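PDB 4LDG: protein with a SET domain within carboxy region from Cryptosporidium parvum, which is probably a histone H4K20 methyltransferase of the SET8 type, this chain being the carboxy-terminal part that carries the SET domain. Local coordinates for residues 125-133 against 235-246; 185-194 against 204-212. All coordinates share one frame; numbering follows the deposited sequence. Where two conformers were deposited one is given.

Contact 1 of 2, residues 125-133 against 235-246; sequences KIIYKYCIL and LMIENTPRLFFV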
loop_
_atom_site.group_PDB
_atom_site.type_symbol
_atom_site.label_atom_id
_atom_site.label_comp_id
_atom_site.label_asym_id
_atom_site.label_seq_id
_atom_site.Cartn_x
_atom_site.Cartn_y
_atom_site.Cartn_z
ATOM N N LYS A 125 1.532 -14.559 -3.771
ATOM C CA LYS A 125 2.117 -14.443 -2.448
ATOM C C LYS A 125 3.622 -14.145 -2.526
ATOM O O LYS A 125 4.131 -13.299 -1.800
ATOM C CB LYS A 125 1.897 -15.726 -1.645
ATOM C CG LYS A 125 2.462 -15.670 -0.222
ATOM C CD LYS A 125 2.405 -17.003 0.515
ATOM C CE LYS A 125 2.759 -16.794 1.986
ATOM N NZ LYS A 125 2.928 -18.057 2.784
ATOM N N ILE A 126 4.331 -14.827 -3.408
ATOM C CA ILE A 126 5.754 -14.577 -3.563
ATOM C C ILE A 126 5.991 -13.120 -3.940
ATOM O O ILE A 126 6.812 -12.439 -3.332
ATOM C CB ILE A 126 6.382 -15.574 -4.565
ATOM C CG1 ILE A 126 6.493 -16.947 -3.870
ATOM C CG2 ILE A 126 7.734 -15.090 -5.079
ATOM C CD1 ILE A 126 6.525 -18.131 -4.804
ATOM N N ILE A 127 5.247 -12.627 -4.905
ATOM C CA ILE A 127 5.376 -11.232 -5.332
ATOM C C ILE A 127 4.996 -10.221 -4.234
ATOM O O ILE A 127 5.708 -9.238 -4.017
ATOM C CB ILE A 127 4.532 -10.972 -6.607
ATOM C CG1 ILE A 127 5.017 -11.880 -7.753
ATOM C CG2 ILE A 127 4.595 -9.499 -7.031
ATOM C CD1 ILE A 127 6.454 -11.620 -8.180
ATOM N N TYR A 128 3.903 -10.458 -3.533
ATOM C CA TYR A 128 3.484 -9.568 -2.458
ATOM C C TYR A 128 4.517 -9.473 -1.343
ATOM O O TYR A 128 4.908 -8.385 -0.912
ATOM C CB TYR A 128 2.134 -10.065 -1.895
ATOM C CG TYR A 128 0.965 -9.932 -2.868
ATOM C CD1 TYR A 128 0.938 -8.952 -3.842
ATOM C CD2 TYR A 128 -0.118 -10.780 -2.786
ATOM C CE1 TYR A 128 -0.125 -8.823 -4.687
ATOM C CE2 TYR A 128 -1.188 -10.673 -3.653
ATOM C CZ TYR A 128 -1.197 -9.671 -4.591
ATOM O OH TYR A 128 -2.276 -9.558 -5.476
ATOM N N LYS A 129 4.970 -10.629 -0.898
ATOM C CA LYS A 129 6.032 -10.719 0.088
ATOM C C LYS A 129 7.255 -9.935 -0.369
ATOM O O LYS A 129 7.823 -9.150 0.395
ATOM C CB LYS A 129 6.387 -12.184 0.334
ATOM C CG LYS A 129 7.459 -12.391 1.388
ATOM C CD LYS A 129 7.504 -13.822 1.914
ATOM C CE LYS A 129 8.744 -13.987 2.763
ATOM N NZ LYS A 129 8.771 -15.221 3.619
ATOM N N TYR A 130 7.648 -10.113 -1.624
ATOM C CA TYR A 130 8.787 -9.365 -2.132
ATOM C C TYR A 130 8.538 -7.856 -2.104
ATOM O O TYR A 130 9.422 -7.099 -1.737
ATOM C CB TYR A 130 9.157 -9.822 -3.547
ATOM C CG TYR A 130 10.453 -9.226 -4.064
ATOM C CD1 TYR A 130 11.684 -9.873 -3.858
ATOM C CD2 TYR A 130 10.454 -8.032 -4.755
ATOM C CE1 TYR A 130 12.860 -9.351 -4.337
ATOM C CE2 TYR A 130 11.630 -7.478 -5.227
ATOM C CZ TYR A 130 12.833 -8.140 -5.009
ATOM O OH TYR A 130 13.997 -7.579 -5.481
ATOM N N CYS A 131 7.365 -7.405 -2.540
ATOM C CA CYS A 131 7.060 -5.945 -2.533
ATOM C C CYS A 131 7.016 -5.376 -1.104
ATOM O O CYS A 131 7.517 -4.285 -0.829
ATOM C CB CYS A 131 5.742 -5.661 -3.216
ATOM S SG CYS A 131 5.646 -6.133 -4.951
ATOM N N ILE A 132 6.440 -6.136 -0.186
ATOM C CA ILE A 132 6.362 -5.676 1.190
ATOM C C ILE A 132 7.757 -5.420 1.752
ATOM O O ILE A 132 8.014 -4.374 2.337
ATOM C CB ILE A 132 5.618 -6.674 2.090
ATOM C CG1 ILE A 132 4.141 -6.641 1.751
ATOM C CG2 ILE A 132 5.784 -6.270 3.558
ATOM C CD1 ILE A 132 3.333 -7.732 2.404
ATOM N N LEU A 133 8.659 -6.383 1.562
ATOM C CA LEU A 133 9.968 -6.340 2.222
ATOM C C LEU A 133 10.993 -5.467 1.508
ATOM O O LEU A 133 11.898 -4.965 2.151
ATOM C CB LEU A 133 10.511 -7.755 2.404
ATOM C CG LEU A 133 9.773 -8.582 3.459
ATOM C CD1 LEU A 133 10.152 -10.030 3.378
ATOM C CD2 LEU A 133 10.045 -8.053 4.858
ATOM N N LEU A 235 -0.111 -10.768 5.011
ATOM C CA LEU A 235 0.922 -11.785 5.031
ATOM C C LEU A 235 1.560 -11.787 6.393
ATOM O O LEU A 235 1.950 -10.726 6.906
ATOM C CB LEU A 235 2.026 -11.493 4.012
ATOM C CG LEU A 235 1.719 -11.654 2.517
ATOM C CD1 LEU A 235 3.006 -11.519 1.714
ATOM C CD2 LEU A 235 1.029 -12.973 2.192
ATOM N N MET A 236 1.698 -12.980 6.957
ATOM C CA MET A 236 2.482 -13.151 8.162
ATOM C C MET A 236 3.921 -13.289 7.721
ATOM O O MET A 236 4.231 -14.203 6.985
ATOM C CB MET A 236 2.044 -14.402 8.930
ATOM C CG MET A 236 0.574 -14.390 9.307
ATOM S SD MET A 236 0.082 -13.009 10.365
ATOM C CE MET A 236 0.974 -13.437 11.857
ATOM N N ILE A 237 4.770 -12.353 8.143
ATOM C CA ILE A 237 6.175 -12.337 7.792
ATOM C C ILE A 237 6.931 -12.180 9.083
ATOM O O ILE A 237 6.696 -11.230 9.820
ATOM C CB ILE A 237 6.521 -11.180 6.862
ATOM C CG1 ILE A 237 5.919 -11.447 5.498
ATOM C CG2 ILE A 237 8.035 -11.017 6.756
ATOM C CD1 ILE A 237 5.942 -10.265 4.567
ATOM N N GLU A 238 7.818 -13.126 9.382
ATOM C CA GLU A 238 8.627 -13.068 10.595
ATOM C C GLU A 238 7.757 -12.805 11.844
ATOM O O GLU A 238 8.085 -11.990 12.701
ATOM C CB GLU A 238 9.757 -12.042 10.415
ATOM C CG GLU A 238 10.815 -12.499 9.407
ATOM C CD GLU A 238 11.873 -11.439 9.089
ATOM O OE1 GLU A 238 11.679 -10.647 8.119
ATOM O OE2 GLU A 238 12.911 -11.417 9.792
ATOM N N ASN A 239 6.630 -13.514 11.893
ATOM C CA ASN A 239 5.729 -13.567 13.052
ATOM C C ASN A 239 4.780 -12.383 13.230
ATOM O O ASN A 239 4.041 -12.311 14.207
ATOM C CB ASN A 239 6.530 -13.803 14.328
ATOM C CG ASN A 239 6.768 -15.272 14.576
ATOM O OD1 ASN A 239 7.538 -15.911 13.865
ATOM N ND2 ASN A 239 6.072 -15.826 15.561
ATOM N N THR A 240 4.795 -11.493 12.247
ATOM C CA THR A 240 4.172 -10.172 12.303
ATOM C C THR A 240 3.232 -10.014 11.096
ATOM O O THR A 240 3.642 -10.210 9.936
ATOM C CB THR A 240 5.282 -9.124 12.215
ATOM O OG1 THR A 240 6.031 -9.167 13.426
ATOM C CG2 THR A 240 4.745 -7.710 12.007
ATOM N N PRO A 241 1.958 -9.706 11.349
ATOM C CA PRO A 241 1.080 -9.498 10.210
ATOM C C PRO A 241 1.461 -8.216 9.528
ATOM O O PRO A 241 1.746 -7.245 10.207
ATOM C CB PRO A 241 -0.294 -9.345 10.851
ATOM C CG PRO A 241 -0.010 -8.779 12.202
ATOM C CD PRO A 241 1.285 -9.423 12.630
ATOM N N ARG A 242 1.485 -8.241 8.198
ATOM C CA ARG A 242 1.688 -7.070 7.359
ATOM C C ARG A 242 0.450 -6.906 6.505
ATOM O O ARG A 242 0.117 -7.800 5.671
ATOM C CB ARG A 242 2.901 -7.254 6.448
ATOM C CG ARG A 242 4.145 -7.740 7.192
ATOM C CD ARG A 242 4.668 -6.699 8.164
ATOM N NE ARG A 242 5.173 -5.557 7.407
ATOM C CZ ARG A 242 6.434 -5.388 7.023
ATOM N NH1 ARG A 242 7.379 -6.290 7.323
ATOM N NH2 ARG A 242 6.757 -4.323 6.313
ATOM N N LEU A 243 -0.210 -5.756 6.682
ATOM C CA LEU A 243 -1.497 -5.500 6.051
ATOM C C LEU A 243 -1.266 -4.590 4.852
ATOM O O LEU A 243 -0.574 -3.553 4.965
ATOM C CB LEU A 243 -2.438 -4.837 7.071
ATOM C CG LEU A 243 -3.853 -4.361 6.676
ATOM C CD1 LEU A 243 -4.763 -5.542 6.350
ATOM C CD2 LEU A 243 -4.449 -3.531 7.803
ATOM N N PHE A 244 -1.859 -4.967 3.714
ATOM C CA PHE A 244 -1.651 -4.238 2.473
ATOM C C PHE A 244 -2.859 -4.256 1.569
ATOM O O PHE A 244 -3.770 -5.124 1.692
ATOM C CB PHE A 244 -0.403 -4.753 1.691
ATOM C CG PHE A 244 -0.493 -6.199 1.222
ATOM C CD1 PHE A 244 -0.792 -6.510 -0.090
ATOM C CD2 PHE A 244 -0.265 -7.239 2.096
ATOM C CE1 PHE A 244 -0.874 -7.835 -0.510
ATOM C CE2 PHE A 244 -0.351 -8.560 1.692
ATOM C CZ PHE A 244 -0.651 -8.863 0.392
ATOM N N PHE A 245 -2.852 -3.284 0.652
ATOM C CA PHE A 245 -3.915 -3.127 -0.326
ATOM C C PHE A 245 -3.506 -3.734 -1.655
ATOM O O PHE A 245 -2.347 -3.631 -2.062
ATOM C CB PHE A 245 -4.169 -1.657 -0.537
ATOM C CG PHE A 245 -4.804 -0.978 0.635
ATOM C CD1 PHE A 245 -6.079 -1.299 1.019
ATOM C CD2 PHE A 245 -4.131 0.032 1.316
ATOM C CE1 PHE A 245 -6.680 -0.635 2.061
ATOM C CE2 PHE A 245 -4.719 0.689 2.360
ATOM C CZ PHE A 245 -5.997 0.354 2.729
ATOM N N VAL A 246 -4.448 -4.393 -2.315
ATOM C CA VAL A 246 -4.282 -4.769 -3.717
ATOM C C VAL A 246 -5.484 -4.274 -4.486
ATOM O O VAL A 246 -6.549 -4.102 -3.921
ATOM C CB VAL A 246 -4.120 -6.282 -3.906
ATOM C CG1 VAL A 246 -2.905 -6.775 -3.142
ATOM C CG2 VAL A 246 -5.336 -7.035 -3.443
HETATM O O HOH W 1 6.942 -15.309 5.470
#

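Contact 2 of 2, residues 185-194 against 204-212; sequences YALSNRGCYM and YCIDATEEC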
loop_
_atom_site.group_PDB
_atom_site.type_symbol
_atom_site.label_atom_id
_atom_site.label_comp_id
_atom_site.label_asym_id
_atom_site.label_seq_id
_atom_site.Cartn_x
_atom_site.Cartn_y
_atom_site.Cartn_z
ATOM N N TYR A 185 -7.243 9.737 21.679
ATOM C CA TYR A 185 -7.433 10.517 20.461
ATOM C C TYR A 185 -8.792 11.231 20.473
ATOM O O TYR A 185 -8.861 12.406 20.168
ATOM C CB TYR A 185 -7.287 9.670 19.196
ATOM C CG TYR A 185 -5.910 9.032 19.007
ATOM C CD1 TYR A 185 -4.741 9.760 19.193
ATOM C CD2 TYR A 185 -5.794 7.710 18.613
ATOM C CE1 TYR A 185 -3.501 9.177 19.039
ATOM C CE2 TYR A 185 -4.559 7.136 18.420
ATOM C CZ TYR A 185 -3.416 7.869 18.640
ATOM O OH TYR A 185 -2.189 7.272 18.463
ATOM N N ALA A 186 -9.856 10.541 20.870
ATOM C CA ALA A 186 -11.178 11.178 20.889
ATOM C C ALA A 186 -11.199 12.344 21.868
ATOM O O ALA A 186 -11.681 13.413 21.524
ATOM C CB ALA A 186 -12.275 10.181 21.217
ATOM N N LEU A 187 -10.634 12.151 23.060
ATOM C CA LEU A 187 -10.630 13.181 24.107
ATOM C C LEU A 187 -9.815 14.436 23.719
ATOM O O LEU A 187 -10.149 15.543 24.119
ATOM C CB LEU A 187 -10.116 12.577 25.428
ATOM C CG LEU A 187 -10.027 13.474 26.677
ATOM C CD1 LEU A 187 -11.390 14.076 27.040
ATOM C CD2 LEU A 187 -9.448 12.713 27.865
ATOM N N SER A 188 -8.767 14.246 22.926
ATOM C CA SER A 188 -7.902 15.330 22.432
ATOM C C SER A 188 -8.417 15.987 21.144
ATOM O O SER A 188 -7.784 16.885 20.597
ATOM C CB SER A 188 -6.528 14.733 22.122
ATOM O OG SER A 188 -6.164 13.807 23.128
ATOM N N ASN A 189 -9.527 15.469 20.631
ATOM C CA ASN A 189 -10.111 15.904 19.367
ATOM C C ASN A 189 -9.210 15.710 18.184
ATOM O O ASN A 189 -9.286 16.432 17.183
ATOM C CB ASN A 189 -10.615 17.332 19.491
ATOM C CG ASN A 189 -11.760 17.412 20.454
ATOM O OD1 ASN A 189 -12.751 16.706 20.265
ATOM N ND2 ASN A 189 -11.617 18.194 21.518
ATOM N N ARG A 190 -8.389 14.678 18.284
ATOM C CA ARG A 190 -7.558 14.296 17.182
ATOM C C ARG A 190 -8.319 13.276 16.374
ATOM O O ARG A 190 -9.148 12.503 16.896
ATOM C CB ARG A 190 -6.237 13.731 17.666
ATOM C CG ARG A 190 -5.262 14.827 18.045
ATOM C CD ARG A 190 -3.852 14.484 17.594
ATOM N NE ARG A 190 -3.158 13.594 18.518
ATOM C CZ ARG A 190 -2.085 12.859 18.212
ATOM N NH1 ARG A 190 -1.533 12.107 19.150
ATOM N NH2 ARG A 190 -1.560 12.857 16.988
ATOM N N GLY A 191 -8.073 13.286 15.083
ATOM C CA GLY A 191 -8.528 12.174 14.274
ATOM C C GLY A 191 -7.891 10.889 14.755
ATOM O O GLY A 191 -7.121 10.870 15.718
ATOM N N CYS A 192 -8.187 9.807 14.076
ATOM C CA CYS A 192 -7.715 8.533 14.516
ATOM C C CYS A 192 -7.735 7.597 13.321
ATOM O O CYS A 192 -8.795 7.305 12.760
ATOM C CB CYS A 192 -8.615 8.085 15.651
ATOM S SG CYS A 192 -8.584 6.352 16.019
ATOM N N TYR A 193 -6.551 7.175 12.900
ATOM C CA TYR A 193 -6.405 6.321 11.739
ATOM C C TYR A 193 -5.987 4.957 12.258
ATOM O O TYR A 193 -4.817 4.597 12.206
ATOM C CB TYR A 193 -5.325 6.866 10.794
ATOM C CG TYR A 193 -5.616 8.199 10.108
ATOM C CD1 TYR A 193 -6.048 8.242 8.793
ATOM C CD2 TYR A 193 -5.408 9.411 10.757
ATOM C CE1 TYR A 193 -6.283 9.445 8.144
ATOM C CE2 TYR A 193 -5.655 10.624 10.119
ATOM C CZ TYR A 193 -6.086 10.630 8.808
ATOM O OH TYR A 193 -6.326 11.821 8.162
ATOM N N MET A 194 -6.941 4.211 12.789
ATOM C CA MET A 194 -6.651 2.917 13.368
ATOM C C MET A 194 -7.396 1.871 12.589
ATOM O O MET A 194 -8.538 2.083 12.156
ATOM C CB MET A 194 -7.048 2.858 14.842
ATOM C CG MET A 194 -6.310 3.852 15.714
ATOM S SD MET A 194 -6.679 3.769 17.487
ATOM C CE MET A 194 -6.012 2.193 17.964
ATOM N N TYR A 204 -5.659 -7.813 15.961
ATOM C CA TYR A 204 -4.616 -6.805 15.918
ATOM C C TYR A 204 -5.232 -5.438 15.660
ATOM O O TYR A 204 -6.405 -5.313 15.280
ATOM C CB TYR A 204 -3.606 -7.109 14.808
ATOM C CG TYR A 204 -2.781 -8.401 14.940
ATOM C CD1 TYR A 204 -1.540 -8.400 15.550
ATOM C CD2 TYR A 204 -3.224 -9.591 14.391
ATOM C CE1 TYR A 204 -0.765 -9.559 15.642
ATOM C CE2 TYR A 204 -2.467 -10.752 14.470
ATOM C CZ TYR A 204 -1.236 -10.738 15.097
ATOM O OH TYR A 204 -0.486 -11.903 15.171
ATOM N N CYS A 205 -4.433 -4.411 15.892
ATOM C CA CYS A 205 -4.788 -3.091 15.470
ATOM C C CYS A 205 -3.543 -2.401 14.925
ATOM O O CYS A 205 -2.489 -2.467 15.542
ATOM C CB CYS A 205 -5.369 -2.292 16.630
ATOM S SG CYS A 205 -5.897 -0.639 16.107
ATOM N N ILE A 206 -3.663 -1.757 13.765
ATOM C CA ILE A 206 -2.601 -0.904 13.286
ATOM C C ILE A 206 -3.006 0.534 13.496
ATOM O O ILE A 206 -3.994 1.005 12.910
ATOM C CB ILE A 206 -2.247 -1.159 11.823
ATOM C CG1 ILE A 206 -1.541 -2.516 11.687
ATOM C CG2 ILE A 206 -1.284 -0.093 11.321
ATOM C CD1 ILE A 206 -1.636 -3.133 10.305
ATOM N N ASP A 207 -2.243 1.220 14.350
ATOM C CA ASP A 207 -2.452 2.631 14.625
ATOM C C ASP A 207 -1.541 3.477 13.746
ATOM O O ASP A 207 -0.364 3.584 14.026
ATOM C CB ASP A 207 -2.178 2.962 16.104
ATOM C CG ASP A 207 -2.491 4.406 16.430
ATOM O OD1 ASP A 207 -3.024 5.077 15.529
ATOM O OD2 ASP A 207 -2.192 4.885 17.561
ATOM N N ALA A 208 -2.109 4.109 12.715
ATOM C CA ALA A 208 -1.366 5.037 11.842
ATOM C C ALA A 208 -1.681 6.530 12.126
ATOM O O ALA A 208 -1.475 7.394 11.267
ATOM C CB ALA A 208 -1.661 4.697 10.381
ATOM N N THR A 209 -2.145 6.833 13.340
ATOM C CA THR A 209 -2.555 8.205 13.699
ATOM C C THR A 209 -1.398 9.194 13.679
ATOM O O THR A 209 -1.532 10.248 13.075
ATOM C CB THR A 209 -3.250 8.253 15.069
ATOM O OG1 THR A 209 -4.381 7.384 15.045
ATOM C CG2 THR A 209 -3.699 9.663 15.414
ATOM N N GLU A 210 -0.255 8.861 14.284
ATOM C CA GLU A 210 0.874 9.781 14.256
ATOM C C GLU A 210 1.217 10.110 12.788
ATOM O O GLU A 210 1.169 9.248 11.903
ATOM C CB GLU A 210 2.091 9.232 15.018
ATOM C CG GLU A 210 1.846 8.760 16.461
ATOM C CD GLU A 210 1.067 9.734 17.343
ATOM O OE1 GLU A 210 0.745 10.859 16.894
ATOM O OE2 GLU A 210 0.772 9.367 18.508
ATOM N N GLU A 211 1.532 11.376 12.540
ATOM C CA GLU A 211 1.816 11.852 11.196
ATOM C C GLU A 211 3.288 11.615 10.925
ATOM O O GLU A 211 4.091 12.549 10.949
ATOM C CB GLU A 211 1.454 13.336 11.059
ATOM N N CYS A 212 3.632 10.356 10.670
ATOM C CA CYS A 212 4.998 9.959 10.366
ATOM C C CYS A 212 5.117 9.666 8.884
ATOM O O CYS A 212 4.390 8.828 8.351
ATOM C CB CYS A 212 5.375 8.718 11.165
ATOM S SG CYS A 212 5.273 8.956 12.949
#

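Contact 1 of 2, residues 125-133 against 235-246
The Y128 ring takes F244 CE1 over one face, offset toward the rim. The two rings form an oblique pair, planes inclined at 55°, while V246 CG1 also approaches the tyrosine obliquely, 3.7 Å from Y128 CZ. At the edge of the F244 ring, in its plane, lie L235 N and R242 O. A further flat group, the R242 guanidinium, carries I132 CG2 over one face, 3.5 Å from R242 NH2, and meets L133 CD2 obliquely. This is a helix laid on a β-hairpin: 125-133 packs on the two strands of 235-246, joined by a type I' turn from I237 to T240, in a sheet of the SET domain. F244 has its CG between backbone N and carbonyl carbon (chi1 63°), which stands the ring up from the strand toward the helix. There I132 CD1 reaches F244 CD2 at 3.6 Å, and F163 of the neighbouring strand also meets the phenylalanine ring. Polar ends on this apolar surface find partners beyond it: Y128 OH hydrogen-bonds to D161 O, and R242 NE forms a salt bridge with E166. Nearer the turn, L133 and I237 point at each other tip to tip, L133 CD2 to I237 CG2. L235 CD1 nestles against the helix backbone, 3.4 Å from K129 N, and its CD2 touches the aliphatic part of K125. One water bridges the segments, accepting from K129 NZ at 2.6 Å and donating to M236 O.

Contact 2 of 2, residues 185-194 against 204-212
Two antiparallel strands part here at the end of a β-ladder in the SET domain: M194 and D207 form a non-hydrogen-bonded pair, and just beyond it A208 N donates to Y193 O at 2.8 Å. Before this pairing, the helix ending at 187 closes with a Schellman motif, N189 having positive phi, and the chain then runs through R190 and G191 toward the strand. D207 begins an Asx turn, its OD1 accepting from T209 N above the carboxylate plane and, on its syn lone pair, from T209 OG1. The other carboxylate oxygen, D207 OD2, accepts from Y185 OH on its own syn lone pair at 2.6 Å. It sits at the edge of the tyrosine ring, in its plane, although ring and carboxylate planes are 66° apart. The D207 carboxylate reaches the Y185 hydroxyl because chi1 (-176°) sets CG opposite the backbone N, and three bonds hold it there. T209 works in several directions. Its CG2 makes a CH-pi contact over one face of the Y185 ring, 3.7 Å from the centroid, while T209 OG1 accepts from Y193 N at 3.1 Å and donates to D207 OD1. The Y193 ring has R219 as a cation-pi partner. On the more exposed side, in the conformer of E210 given, R190 NH2 makes a salt bridge to E210 OE1, which lies in the guanidinium plane; E210 was deposited in two conformers, so this link may not be constant. M194 lies on the same side of the ladder as D207, its CG close to D207 OD1, and chi3 of 67° bends M194 CE to within 3.4 Å of C205 SG.

The two contacts use different β-sheets of the SET domain. Contact 1 sets helix 121-134 against hairpin strands 230-237 and 240-247, about 10 Å from the chain centre; it is mostly apolar, with no direct hydrogen bond between its segments. Contact 2 lies farther out, its centre about 18 Å from that of the chain, where the end of helix 175-187 and the start of strand 194-199 meet strand 202-207 and the turn after it; polar side chains and backbone bonds dominate there. Both are partly buried, contact 1 nearer the core. Their centres are 23 Å apart, yet the sheets touch: P241 and L243 of contact 1 pack on Y204 and I206 of contact 2.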